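Local atomic coordinates of MlnE (Bacillus amyloliquefaciens subsp. plantarum, PDB entry 5D2E), a protein that probably reduces beta-keto groups of growing polyketide chains with NADPH, as the N-terminal B-type ketoreductase region of a macrolactin assembly-line protein. Residues 173-178 and 207-212; 60-65 and 129-134; 473-478 and 497-502; 39-44 and 254-259; 151-156 and 376-381. All blocks are in the same frame, centred on the assembly; numbering follows the deposited sequence.

Interaction 1. Residues 173-178 and 207-212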
# COMPACT_ATOMS: atom_id res chain seq x y z
N ILE A 173 -1.85 18.56 7.58
CA ILE A 173 -2.12 17.38 8.41
C ILE A 173 -0.82 16.56 8.52
O ILE A 173 -0.25 16.22 7.48
CB ILE A 173 -3.19 16.50 7.80
CG1 ILE A 173 -4.53 17.25 7.68
CG2 ILE A 173 -3.32 15.22 8.64
CD1 ILE A 173 -4.78 17.87 6.31
N LEU A 174 -0.37 16.27 9.73
CA LEU A 174 0.82 15.50 9.95
C LEU A 174 0.39 14.28 10.66
O LEU A 174 -0.10 14.33 11.79
CB LEU A 174 1.90 16.29 10.75
CG LEU A 174 3.15 15.48 11.12
CD1 LEU A 174 3.94 14.96 9.90
CD2 LEU A 174 4.06 16.35 12.00
N TYR A 175 0.54 13.14 9.98
CA TYR A 175 0.24 11.83 10.46
C TYR A 175 1.53 11.20 10.94
O TYR A 175 2.48 11.13 10.20
CB TYR A 175 -0.40 11.02 9.35
CG TYR A 175 -0.36 9.55 9.56
CD1 TYR A 175 -1.20 8.91 10.47
CD2 TYR A 175 0.57 8.77 8.86
CE1 TYR A 175 -1.08 7.53 10.68
CE2 TYR A 175 0.67 7.40 9.08
CZ TYR A 175 -0.14 6.80 9.97
OH TYR A 175 0.00 5.41 10.06
N LEU A 176 1.53 10.71 12.20
CA LEU A 176 2.66 10.07 12.86
C LEU A 176 2.34 8.67 13.29
O LEU A 176 1.25 8.38 13.72
CB LEU A 176 3.06 10.83 14.14
CG LEU A 176 3.15 12.35 14.03
CD1 LEU A 176 3.39 13.07 15.35
CD2 LEU A 176 4.24 12.67 13.05
N TYR A 177 3.33 7.80 13.15
CA TYR A 177 3.26 6.47 13.68
C TYR A 177 4.64 6.05 14.21
O TYR A 177 5.66 6.53 13.74
CB TYR A 177 2.81 5.43 12.67
CG TYR A 177 3.68 5.16 11.50
CD1 TYR A 177 3.64 5.99 10.38
CD2 TYR A 177 4.57 4.06 11.49
CE1 TYR A 177 4.42 5.73 9.26
CE2 TYR A 177 5.35 3.79 10.38
CZ TYR A 177 5.28 4.64 9.28
OH TYR A 177 6.05 4.41 8.18
N GLU A 178 4.61 5.10 15.14
CA GLU A 178 5.80 4.60 15.76
C GLU A 178 6.22 3.29 15.12
O GLU A 178 5.40 2.47 14.70
CB GLU A 178 5.60 4.31 17.23
CG GLU A 178 5.32 5.54 18.07
CD GLU A 178 5.12 5.16 19.54
OE1 GLU A 178 5.02 3.95 19.88
OE2 GLU A 178 5.14 6.07 20.32
N CYS A 207 -0.79 17.10 3.18
CA CYS A 207 -0.75 15.92 4.01
C CYS A 207 0.66 15.38 4.09
O CYS A 207 1.31 15.14 3.06
CB CYS A 207 -1.67 14.86 3.48
SG CYS A 207 -3.42 15.23 3.49
N LYS A 208 1.14 15.16 5.30
CA LYS A 208 2.48 14.61 5.50
C LYS A 208 2.43 13.42 6.39
O LYS A 208 1.55 13.34 7.25
CB LYS A 208 3.37 15.68 6.11
CG LYS A 208 3.34 16.94 5.26
CD LYS A 208 4.50 17.91 5.45
CE LYS A 208 4.23 18.96 6.50
NZ LYS A 208 5.42 19.87 6.58
N ALA A 209 3.40 12.50 6.24
CA ALA A 209 3.45 11.27 7.04
C ALA A 209 4.85 11.09 7.60
O ALA A 209 5.82 11.41 6.92
CB ALA A 209 3.04 10.06 6.25
N ALA A 210 4.97 10.70 8.86
CA ALA A 210 6.30 10.60 9.48
C ALA A 210 6.33 9.34 10.39
O ALA A 210 5.45 9.15 11.23
CB ALA A 210 6.65 11.84 10.25
N GLU A 211 7.32 8.49 10.15
CA GLU A 211 7.59 7.34 10.93
C GLU A 211 8.57 7.76 12.04
O GLU A 211 9.57 8.51 11.80
CB GLU A 211 8.23 6.24 10.07
CG GLU A 211 8.64 5.02 10.86
CD GLU A 211 9.18 3.87 10.00
OE1 GLU A 211 8.68 3.74 8.92
OE2 GLU A 211 10.01 3.07 10.42
N LEU A 212 8.21 7.40 13.24
CA LEU A 212 9.04 7.70 14.41
C LEU A 212 9.71 6.39 14.82
O LEU A 212 9.12 5.58 15.58
CB LEU A 212 8.21 8.32 15.54
CG LEU A 212 7.35 9.53 15.17
CD1 LEU A 212 6.34 9.85 16.24
CD2 LEU A 212 8.21 10.73 14.86

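Interaction 2. Residues 60-65 and 129-134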
# COMPACT_ATOMS: atom_id res chain seq x y z
N ILE A 60 -3.82 24.75 16.59
CA ILE A 60 -3.26 23.43 16.39
C ILE A 60 -4.22 22.38 17.01
O ILE A 60 -4.69 22.57 18.17
CB ILE A 60 -1.93 23.34 17.10
CG1 ILE A 60 -0.97 24.36 16.53
CG2 ILE A 60 -1.38 21.90 17.07
CD1 ILE A 60 0.24 24.58 17.44
N LEU A 61 -4.51 21.31 16.29
CA LEU A 61 -5.40 20.26 16.75
C LEU A 61 -4.59 18.97 16.77
O LEU A 61 -4.04 18.58 15.76
CB LEU A 61 -6.59 20.14 15.79
CG LEU A 61 -7.51 18.98 16.04
CD1 LEU A 61 -8.17 19.06 17.40
CD2 LEU A 61 -8.60 19.00 14.95
N PHE A 62 -4.54 18.30 17.92
CA PHE A 62 -3.68 17.16 18.14
C PHE A 62 -4.52 16.05 18.63
O PHE A 62 -5.18 16.18 19.67
CB PHE A 62 -2.67 17.57 19.26
CG PHE A 62 -1.42 16.71 19.37
CD1 PHE A 62 -1.50 15.39 19.74
CD2 PHE A 62 -0.18 17.23 19.10
CE1 PHE A 62 -0.39 14.58 19.85
CE2 PHE A 62 0.99 16.42 19.20
CZ PHE A 62 0.86 15.09 19.57
N PHE A 63 -4.47 14.90 17.93
CA PHE A 63 -5.18 13.70 18.27
C PHE A 63 -4.15 12.72 18.82
O PHE A 63 -3.13 12.47 18.16
CB PHE A 63 -5.81 13.06 17.02
CG PHE A 63 -6.94 13.85 16.38
CD1 PHE A 63 -8.19 13.87 16.92
CD2 PHE A 63 -6.73 14.55 15.19
CE1 PHE A 63 -9.21 14.56 16.34
CE2 PHE A 63 -7.76 15.28 14.59
CZ PHE A 63 -9.02 15.25 15.17
N CYS A 64 -4.44 12.13 19.99
CA CYS A 64 -3.49 11.21 20.64
C CYS A 64 -4.33 10.23 21.39
O CYS A 64 -5.43 10.55 21.83
CB CYS A 64 -2.54 11.98 21.59
SG CYS A 64 -1.10 10.99 22.17
N GLU A 65 -3.83 9.03 21.59
CA GLU A 65 -4.62 8.02 22.26
C GLU A 65 -4.82 8.39 23.75
O GLU A 65 -5.89 8.14 24.31
CB GLU A 65 -3.99 6.62 22.07
CG GLU A 65 -4.93 5.45 22.25
CD GLU A 65 -6.12 5.38 21.26
OE1 GLU A 65 -5.99 5.31 19.99
OE2 GLU A 65 -7.22 5.34 21.81
N ILE A 129 -2.32 17.36 13.94
CA ILE A 129 -1.40 16.30 14.28
C ILE A 129 -2.26 15.06 14.59
O ILE A 129 -3.10 15.05 15.45
CB ILE A 129 -0.46 16.57 15.44
CG1 ILE A 129 0.31 17.90 15.26
CG2 ILE A 129 0.43 15.34 15.71
CD1 ILE A 129 1.21 17.95 14.11
N HIS A 130 -2.04 13.99 13.81
CA HIS A 130 -2.73 12.75 14.06
C HIS A 130 -1.70 11.76 14.56
O HIS A 130 -0.82 11.28 13.80
CB HIS A 130 -3.37 12.26 12.79
CG HIS A 130 -4.27 11.09 12.98
ND1 HIS A 130 -3.80 9.79 13.02
CD2 HIS A 130 -5.62 11.00 13.09
CE1 HIS A 130 -4.80 8.96 13.22
NE2 HIS A 130 -5.93 9.66 13.23
N PHE A 131 -1.78 11.43 15.84
CA PHE A 131 -0.84 10.50 16.43
C PHE A 131 -1.51 9.45 17.31
O PHE A 131 -1.37 9.46 18.54
CB PHE A 131 0.20 11.29 17.26
CG PHE A 131 1.34 10.44 17.86
CD1 PHE A 131 1.78 9.29 17.28
CD2 PHE A 131 1.98 10.85 19.00
CE1 PHE A 131 2.86 8.56 17.81
CE2 PHE A 131 3.03 10.13 19.55
CZ PHE A 131 3.49 9.00 18.93
N LEU A 132 -2.18 8.53 16.67
CA LEU A 132 -2.83 7.40 17.29
C LEU A 132 -2.12 6.07 16.94
O LEU A 132 -2.36 5.06 17.59
CB LEU A 132 -4.22 7.24 16.74
CG LEU A 132 -5.16 8.42 16.90
CD1 LEU A 132 -6.52 8.05 16.39
CD2 LEU A 132 -5.20 8.92 18.36
N ALA A 133 -1.32 6.09 15.88
CA ALA A 133 -0.76 4.84 15.28
C ALA A 133 0.46 4.33 16.01
O ALA A 133 1.63 4.72 15.70
CB ALA A 133 -0.45 5.03 13.81
N ALA A 134 0.18 3.50 17.02
CA ALA A 134 1.22 2.81 17.74
C ALA A 134 0.83 1.40 18.06
O ALA A 134 -0.27 0.94 17.75
CB ALA A 134 1.65 3.63 19.01
O HOH W 1 -1.22 7.73 20.58

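Interaction 3. Residues 473-478 and 497-502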
# COMPACT_ATOMS: atom_id res chain seq x y z
N GLU A 473 1.39 5.43 -21.42
CA GLU A 473 0.75 4.54 -22.35
C GLU A 473 0.30 3.34 -21.58
O GLU A 473 0.88 3.02 -20.56
CB GLU A 473 1.75 4.07 -23.41
CG GLU A 473 2.09 5.17 -24.41
CD GLU A 473 3.16 4.76 -25.40
OE1 GLU A 473 3.05 3.66 -26.01
OE2 GLU A 473 4.12 5.54 -25.57
N LEU A 474 -0.69 2.64 -22.09
CA LEU A 474 -1.10 1.40 -21.52
C LEU A 474 0.02 0.37 -21.66
O LEU A 474 0.82 0.41 -22.60
CB LEU A 474 -2.38 0.88 -22.19
CG LEU A 474 -3.69 1.64 -21.98
CD1 LEU A 474 -4.76 1.11 -22.93
CD2 LEU A 474 -4.18 1.53 -20.56
N LEU A 475 0.10 -0.52 -20.69
CA LEU A 475 1.07 -1.59 -20.72
C LEU A 475 0.47 -2.77 -21.51
O LEU A 475 -0.55 -3.30 -21.15
CB LEU A 475 1.39 -2.03 -19.27
CG LEU A 475 2.39 -3.17 -19.02
CD1 LEU A 475 3.76 -2.78 -19.51
CD2 LEU A 475 2.44 -3.53 -17.53
N SER A 476 1.14 -3.21 -22.57
CA SER A 476 0.61 -4.32 -23.35
C SER A 476 0.88 -5.61 -22.62
O SER A 476 1.81 -5.68 -21.81
CB SER A 476 1.31 -4.35 -24.74
OG SER A 476 2.67 -4.78 -24.69
N ALA A 477 0.09 -6.63 -22.94
CA ALA A 477 0.25 -7.96 -22.36
C ALA A 477 1.68 -8.47 -22.38
O ALA A 477 2.20 -8.95 -21.37
CB ALA A 477 -0.65 -8.97 -23.08
N GLN A 478 2.33 -8.41 -23.54
CA GLN A 478 3.69 -8.89 -23.65
C GLN A 478 4.71 -8.07 -22.87
O GLN A 478 5.63 -8.60 -22.33
CB GLN A 478 4.12 -8.97 -25.13
CG GLN A 478 3.44 -10.17 -25.83
CD GLN A 478 3.84 -11.48 -25.18
OE1 GLN A 478 5.03 -11.77 -25.04
NE2 GLN A 478 2.87 -12.26 -24.76
N VAL A 497 6.38 -0.63 -12.24
CA VAL A 497 6.44 -0.73 -13.69
C VAL A 497 5.66 0.45 -14.22
O VAL A 497 4.51 0.63 -13.84
CB VAL A 497 5.85 -2.04 -14.23
CG1 VAL A 497 5.92 -2.03 -15.77
CG2 VAL A 497 6.54 -3.31 -13.69
N ILE A 498 6.32 1.31 -14.99
CA ILE A 498 5.73 2.48 -15.59
C ILE A 498 5.95 2.44 -17.14
O ILE A 498 7.07 2.25 -17.63
CB ILE A 498 6.28 3.78 -15.01
CG1 ILE A 498 6.30 3.71 -13.46
CG2 ILE A 498 5.39 4.93 -15.45
CD1 ILE A 498 6.84 4.97 -12.86
N SER A 499 4.85 2.61 -17.86
CA SER A 499 4.78 2.47 -19.34
C SER A 499 4.57 3.87 -19.97
O SER A 499 3.58 4.55 -19.69
CB SER A 499 3.67 1.49 -19.69
OG SER A 499 3.49 1.41 -21.09
N GLY A 500 5.53 4.27 -20.79
CA GLY A 500 5.51 5.56 -21.47
C GLY A 500 6.88 6.09 -21.83
O GLY A 500 7.87 5.34 -21.89
N ASP A 501 6.96 7.41 -21.99
CA ASP A 501 8.23 8.05 -22.34
C ASP A 501 9.06 8.33 -21.12
O ASP A 501 8.56 8.95 -20.16
CB ASP A 501 7.98 9.40 -23.04
CG ASP A 501 9.28 10.16 -23.27
OD1 ASP A 501 10.06 9.74 -24.15
OD2 ASP A 501 9.53 11.15 -22.55
N LYS A 502 10.34 7.94 -21.17
CA LYS A 502 11.22 8.04 -19.99
C LYS A 502 11.31 9.44 -19.36
O LYS A 502 11.35 9.59 -18.13
CB LYS A 502 12.62 7.38 -20.24
CG LYS A 502 13.66 8.08 -21.14
CD LYS A 502 13.27 8.28 -22.62
CE LYS A 502 12.74 7.03 -23.36
NZ LYS A 502 13.71 5.91 -23.56
O HOH W 2 2.17 3.62 -17.37

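Interaction 4. Residues 39-44 and 254-259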
# COMPACT_ATOMS: atom_id res chain seq x y z
N GLU A 39 12.59 1.48 -8.65
CA GLU A 39 12.72 1.06 -7.27
C GLU A 39 12.86 2.29 -6.40
O GLU A 39 13.30 3.38 -6.84
CB GLU A 39 13.90 0.08 -7.06
CG GLU A 39 15.25 0.70 -7.33
CD GLU A 39 16.39 -0.30 -7.54
OE1 GLU A 39 16.27 -1.44 -7.10
OE2 GLU A 39 17.38 0.08 -8.24
N MET A 40 12.53 2.11 -5.11
CA MET A 40 12.67 3.18 -4.15
C MET A 40 14.14 3.42 -3.85
O MET A 40 14.89 2.48 -3.61
CB MET A 40 11.92 2.85 -2.88
CG MET A 40 10.42 2.85 -3.08
SD MET A 40 9.88 4.51 -3.44
CE MET A 40 8.10 4.15 -3.52
N VAL A 41 14.55 4.67 -3.89
CA VAL A 41 15.90 5.03 -3.52
C VAL A 41 15.77 6.04 -2.39
O VAL A 41 15.06 7.03 -2.51
CB VAL A 41 16.65 5.71 -4.71
CG1 VAL A 41 18.06 6.14 -4.30
CG2 VAL A 41 16.71 4.80 -5.93
N TRP A 42 16.58 5.85 -1.35
CA TRP A 42 16.52 6.71 -0.17
C TRP A 42 17.60 7.78 -0.10
O TRP A 42 18.70 7.55 -0.56
CB TRP A 42 16.70 5.84 1.05
CG TRP A 42 15.67 4.87 1.21
CD1 TRP A 42 15.63 3.61 0.65
CD2 TRP A 42 14.48 5.02 1.96
NE1 TRP A 42 14.46 3.00 1.00
CE2 TRP A 42 13.73 3.84 1.80
CE3 TRP A 42 13.94 6.06 2.71
CZ2 TRP A 42 12.52 3.65 2.41
CZ3 TRP A 42 12.73 5.84 3.35
CH2 TRP A 42 12.05 4.65 3.20
N ASP A 43 17.28 8.94 0.45
CA ASP A 43 18.34 9.91 0.80
C ASP A 43 18.30 10.14 2.29
O ASP A 43 17.24 10.34 2.88
CB ASP A 43 18.33 11.25 0.02
CG ASP A 43 17.00 11.91 -0.02
OD1 ASP A 43 16.08 11.38 -0.70
OD2 ASP A 43 16.86 13.01 0.59
N ARG A 44 19.48 10.14 2.86
CA ARG A 44 19.68 10.15 4.30
C ARG A 44 20.27 11.50 4.73
O ARG A 44 21.13 12.02 4.06
CB ARG A 44 20.59 8.99 4.70
CG ARG A 44 21.30 9.21 6.02
CD ARG A 44 22.38 8.17 6.39
NE ARG A 44 21.58 7.15 6.86
CZ ARG A 44 21.40 6.69 8.08
NH1 ARG A 44 20.38 5.77 8.15
NH2 ARG A 44 22.20 6.96 9.09
N GLN A 254 12.35 8.08 -3.07
CA GLN A 254 11.65 8.32 -4.34
C GLN A 254 11.97 7.25 -5.33
O GLN A 254 13.00 6.60 -5.21
CB GLN A 254 12.00 9.71 -4.89
CG GLN A 254 13.34 9.79 -5.58
CD GLN A 254 13.66 11.19 -6.01
OE1 GLN A 254 14.69 11.74 -5.63
NE2 GLN A 254 12.75 11.79 -6.77
N LEU A 255 11.08 7.04 -6.30
CA LEU A 255 11.26 6.04 -7.33
C LEU A 255 12.30 6.52 -8.30
O LEU A 255 12.29 7.65 -8.66
CB LEU A 255 9.97 5.81 -8.10
CG LEU A 255 8.96 4.91 -7.38
CD1 LEU A 255 7.72 4.86 -8.28
CD2 LEU A 255 9.48 3.50 -7.11
N GLN A 256 13.20 5.64 -8.69
CA GLN A 256 14.19 5.96 -9.71
C GLN A 256 14.35 4.74 -10.55
O GLN A 256 14.14 3.59 -10.06
CB GLN A 256 15.50 6.35 -9.07
CG GLN A 256 15.45 7.76 -8.48
CD GLN A 256 16.78 8.19 -7.90
OE1 GLN A 256 17.84 7.82 -8.40
NE2 GLN A 256 16.73 8.96 -6.83
N ARG A 257 14.74 4.94 -11.81
CA ARG A 257 14.91 3.81 -12.68
C ARG A 257 15.90 2.80 -12.10
O ARG A 257 16.92 3.18 -11.58
CB ARG A 257 15.35 4.27 -14.08
CG ARG A 257 14.74 3.38 -15.18
CD ARG A 257 14.54 4.06 -16.54
NE ARG A 257 15.53 5.11 -16.72
CZ ARG A 257 15.28 6.41 -16.86
NH1 ARG A 257 14.03 6.89 -16.91
NH2 ARG A 257 16.30 7.25 -16.97
N VAL A 258 15.63 1.53 -12.24
CA VAL A 258 16.62 0.52 -11.83
C VAL A 258 17.91 0.57 -12.68
O VAL A 258 17.90 1.04 -13.83
CB VAL A 258 16.09 -0.93 -11.89
CG1 VAL A 258 14.87 -1.10 -10.99
CG2 VAL A 258 15.80 -1.42 -13.32
N LYS A 259 19.00 0.08 -12.10
CA LYS A 259 20.32 0.05 -12.75
C LYS A 259 20.44 -1.22 -13.58
O LYS A 259 19.76 -2.23 -13.29
CB LYS A 259 21.44 0.11 -11.71
CG LYS A 259 21.72 1.49 -11.14
CD LYS A 259 22.04 1.53 -9.65
CE LYS A 259 23.45 1.13 -9.29
NZ LYS A 259 24.10 2.10 -8.34
O HOH W 3 19.00 -1.33 -9.58

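Interaction 5. Residues 151-156 and 376-381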
# COMPACT_ATOMS: atom_id res chain seq x y z
N SER A 151 -5.63 4.19 12.23
CA SER A 151 -4.91 4.82 11.15
C SER A 151 -5.90 5.13 10.01
O SER A 151 -6.54 6.17 10.02
CB SER A 151 -3.73 3.96 10.67
OG SER A 151 -4.09 2.60 10.33
N LEU A 152 -6.08 4.20 9.09
CA LEU A 152 -6.97 4.39 7.93
C LEU A 152 -8.37 4.82 8.29
O LEU A 152 -8.86 5.85 7.77
CB LEU A 152 -7.04 3.07 7.12
CG LEU A 152 -8.07 3.03 5.96
CD1 LEU A 152 -7.64 4.01 4.88
CD2 LEU A 152 -8.23 1.58 5.49
N TYR A 153 -9.02 4.12 9.20
CA TYR A 153 -10.39 4.46 9.47
C TYR A 153 -10.55 5.78 10.25
O TYR A 153 -11.44 6.57 9.95
CB TYR A 153 -11.17 3.32 10.09
CG TYR A 153 -11.40 2.16 9.11
CD1 TYR A 153 -12.19 2.31 7.99
CD2 TYR A 153 -10.85 0.92 9.32
CE1 TYR A 153 -12.40 1.25 7.08
CE2 TYR A 153 -11.04 -0.14 8.43
CZ TYR A 153 -11.82 0.02 7.33
OH TYR A 153 -11.97 -1.04 6.49
N SER A 154 -9.68 6.03 11.20
CA SER A 154 -9.75 7.25 11.97
C SER A 154 -9.53 8.42 11.01
O SER A 154 -10.21 9.45 11.05
CB SER A 154 -8.62 7.27 13.04
OG SER A 154 -8.61 8.62 13.58
N LEU A 155 -8.57 8.28 10.12
CA LEU A 155 -8.30 9.34 9.15
C LEU A 155 -9.44 9.54 8.17
O LEU A 155 -9.72 10.66 7.79
CB LEU A 155 -6.98 9.08 8.40
CG LEU A 155 -5.66 9.37 9.15
CD1 LEU A 155 -4.53 8.76 8.36
CD2 LEU A 155 -5.40 10.86 9.46
N PHE A 156 -10.04 8.44 7.73
CA PHE A 156 -11.20 8.55 6.86
C PHE A 156 -12.32 9.32 7.57
O PHE A 156 -12.84 10.28 6.99
CB PHE A 156 -11.66 7.19 6.47
CG PHE A 156 -13.07 7.15 6.01
CD1 PHE A 156 -13.43 7.72 4.80
CD2 PHE A 156 -14.02 6.55 6.78
CE1 PHE A 156 -14.74 7.70 4.38
CE2 PHE A 156 -15.32 6.53 6.37
CZ PHE A 156 -15.68 7.08 5.16
N SER A 376 -17.54 0.38 1.95
CA SER A 376 -16.88 0.33 0.70
C SER A 376 -15.37 0.18 0.85
O SER A 376 -14.73 -0.60 0.14
CB SER A 376 -17.20 1.62 -0.04
OG SER A 376 -16.56 1.60 -1.27
N ILE A 377 -14.80 0.95 1.77
CA ILE A 377 -13.36 0.82 2.13
C ILE A 377 -13.08 -0.62 2.59
O ILE A 377 -12.14 -1.24 2.05
CB ILE A 377 -12.96 1.82 3.21
CG1 ILE A 377 -13.17 3.23 2.67
CG2 ILE A 377 -11.53 1.58 3.62
CD1 ILE A 377 -13.02 4.32 3.71
N GLU A 378 -13.88 -1.16 3.51
CA GLU A 378 -13.69 -2.55 4.00
C GLU A 378 -13.65 -3.55 2.87
O GLU A 378 -12.82 -4.46 2.89
CB GLU A 378 -14.77 -3.01 4.98
CG GLU A 378 -14.85 -2.20 6.25
CD GLU A 378 -16.11 -2.41 7.11
OE1 GLU A 378 -17.19 -2.81 6.63
OE2 GLU A 378 -15.98 -2.17 8.33
N GLU A 379 -14.55 -3.38 1.90
CA GLU A 379 -14.56 -4.23 0.72
C GLU A 379 -13.35 -4.13 -0.13
O GLU A 379 -12.83 -5.14 -0.57
CB GLU A 379 -15.78 -3.92 -0.17
CG GLU A 379 -17.06 -4.39 0.47
CD GLU A 379 -18.22 -4.07 -0.47
OE1 GLU A 379 -18.23 -4.63 -1.59
OE2 GLU A 379 -18.98 -3.18 -0.14
N VAL A 380 -12.91 -2.93 -0.42
CA VAL A 380 -11.73 -2.75 -1.28
C VAL A 380 -10.47 -3.28 -0.64
O VAL A 380 -9.62 -3.85 -1.33
CB VAL A 380 -11.59 -1.29 -1.67
CG1 VAL A 380 -10.23 -0.98 -2.25
CG2 VAL A 380 -12.71 -0.89 -2.61
N ILE A 381 -10.30 -3.07 0.68
CA ILE A 381 -9.04 -3.45 1.30
C ILE A 381 -8.97 -4.95 1.64
O ILE A 381 -7.85 -5.47 1.82
CB ILE A 381 -8.68 -2.64 2.57
CG1 ILE A 381 -9.54 -3.01 3.77
CG2 ILE A 381 -8.70 -1.15 2.24
CD1 ILE A 381 -9.07 -2.33 5.06

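Interaction 1. Residues 173-178 and 207-212
Tyr177 and Glu211 face each other on adjacent parallel strands and form the most intimate side-chain pairing of this contact. With its CG wedged between backbone N and carbonyl carbon (chi1 65°), the Tyr177 ring leans over the neighbouring strand, so that Glu211 CA sits above one ring face, 4.0 Å from the centroid, as a CH-pi contact. Farther along, Glu211 CB reaches 3.4 Å from Tyr177 CZ, and the phenol OH makes a weak hydrogen bond to Glu211 OE1 (2.8 Å), ring and carboxylate planes standing 44° apart.

Leu212 works on the other face of the sheet. Its N donates to Tyr177 O over 2.7 Å, while its CD1 rests 4.0 Å from Leu176 CB. Beside it, Ala210 CB meets Leu176 CD2 at 3.8 Å and also touches Leu174 CD1. At the opposite end Ile173 O accepts Lys208 N (2.8 Å), and Ile173 CD1 lies 4.1 Å from Cys207 SG.

These strands belong to a beta-alpha-beta unit of Rossmann type, with helix 186-201 as its crossover; Tyr175 and Tyr177 pack on that helix, Leu176 and Leu212 on helix 222-233. Five regular backbone bonds thus carry the strand pairing between two largely apolar layers, and the buried Glu211 carboxylate has OE2 bonded to Asn179 and OE1 weakly to Tyr177 OH, which may ease its burial.

Interaction 2. Residues 60-65 and 129-134
Ile129 O is gripped from the neighbouring strand by Phe63 N at 2.8 Å and, as a CA-H...O contact, by Phe62 CA at 3.5 Å. Ile129 N in turn donates to Leu61 O, and Phe131 N to Phe63 O over 2.9 Å, the last bond more bent at 150°. Next along, a water bridges the chains, donating to Phe131 O (2.7 Å) and accepting from Glu65 N (3.1 Å).

On one side of the sheet the Phe62 ring spreads over Ile129. CG2 of Ile129, anti to its own N, lies over one ring face, 3.9 Å from the centroid and displaced toward the rim; Phe131 CB comes obliquely to the same ring, and Cys64 SG sits obliquely to the Phe131 ring. Nearby, Leu132 CD2 tucks against the backbone, 3.4 Å from Cys64 C.

The pair belongs to the parallel sheet of the N-terminal Rossmann-like subdomain. Strand 84-89 continues it beyond 60-64, with the Tyr86 ring meeting Phe62, and strand 171-180 lies beyond 127-133. Helix 141-164 covers the face of Phe63 and His130, whose NE2 is bonded to Ser154.

Interaction 3. Residues 473-478 and 497-502
Backbone polarity joins Glu473 to Ser499: Glu473 N donates to Ser499 O over 2.9 Å along a fairly straight N-H...O line (163°). The donor nevertheless stands above the carbonyl plane, 44° out of it, rather than on a lone pair.

The Ser499 hydroxyl adds a second polar group. Held anti to its backbone N (chi1 175°), OG points at two carbonyls, Glu473 O at 3.1 Å and Leu474 O at 3.2 Å. A water accepts from Ser499 N at 2.9 Å and reaches Glu473 O only weakly.

Apolar contact is made by Leu475. Its CD2 meets Val497 CG1 at 4.2 Å, the two side chains crossing at about a right angle, and Leu475 CB lies 4.2 Å from Ser499 CB. Leu475 also packs on Trp449 and on Trp452, an NADP(+)-binding residue.

Both segments border strand 443-453 of the Rossmann fold: 475-476 and 494-499 each pair with it in parallel. Each then enters a helix, with Ser476 and Asp501 as side-chain N-caps. One sound backbone bond, helped by a hydroxyl close to two carbonyls and by a weakly bridging water, therefore links the chain near the cofactor to strand 494-499.

Interaction 4. Residues 39-44 and 254-259
Four backbone hydrogen bonds tie Glu39 to Gln256 and Val41 to Gln254, two antiparallel hydrogen-bonded pairs flanking the non-hydrogen-bonded pair Met40-Leu255. The shortest is Val41 N to Gln254 O (2.8 Å); Glu39 O accepts Gln256 N at 2.9 Å and also meets Leu255 CA at 3.4 Å.

A water lies between Glu39 OE2 and Lys259 N, accepting from the latter at 2.9 Å.

Among dispersion contacts, Met40 SD lies 3.8 Å from Leu255 CD2, its chain bent at chi2 (-66°) so that CE also reaches Leu255. On the other face Val41 CG2 presses on Gln256 CB (3.7 Å), the two side chains crossing at about a right angle. Past the strand, Val258 CG1 sits 3.9 Å from Glu39 CD.

The pair belongs to the long strands 35-46 and 249-257, which run between the two subdomains. Their union here rests chiefly on the four main-chain bonds.

Interaction 5. Residues 151-156 and 376-381
One face of the Phe156 ring carries Ile377 CD1, 3.6 Å from the centroid and only 13° off the ring normal, a CH-pi contact set squarely over the centre. The Tyr153 ring takes Leu152 CD2, from its own helix, over one face, and is met obliquely by Ile377 CG2, 3.6 Å from CE1. Ile377 thus splits its branches between two rings: CG2, anti to the backbone N, serves Tyr153, and CD1 serves Phe156.

The helices containing these residues come from different halves of the protein, 141-164 from the N-terminal Rossmann-like subdomain and 374-381 from the cofactor-binding KR subdomain. Their short segments run roughly antiparallel (149°) and 12.0 Å apart, so that here mainly side chains span the gap between the subdomains.

Leu152 CD2 and Ile381 CD1 approach tip to tip at 4.0 Å, and Leu152 CD2 lies 3.8 Å from Ile377 CG2. Tyr153 slides past Ile377 in the opposite direction, bringing OH 3.5 Å from Ile381 CD1 and 3.1 Å from Glu378 CG, a close approach to the aliphatic stem. The Glu378 carboxylate, nearly perpendicular to the Tyr153 ring (83°), forms a salt bridge with Lys374, which also makes a cation-pi contact with that ring.

Interactions 1 and 2 lie in one sheet of the N-terminal subdomain, centres 9 Å apart, and are joined by probable hydrogen bonds between strands 171-180 and 127-133 at Leu174, Leu176 and His130. Helix 141-164, which supplies interaction 5, packs against that sheet, where Tyr175 touches Leu155. Interaction 5 then reaches the KR subdomain. Interaction 4, closed by residues 210 positions apart, encloses interactions 1 and 2 along the chain. Interaction 3, latest in sequence, lies 32 Å from interaction 1 by centres, while strand 494-499 pairs with strand 35-46 of interaction 4. Interaction 5 and the long strands of interaction 4 thus join the subdomains at places 29 Å apart between centres.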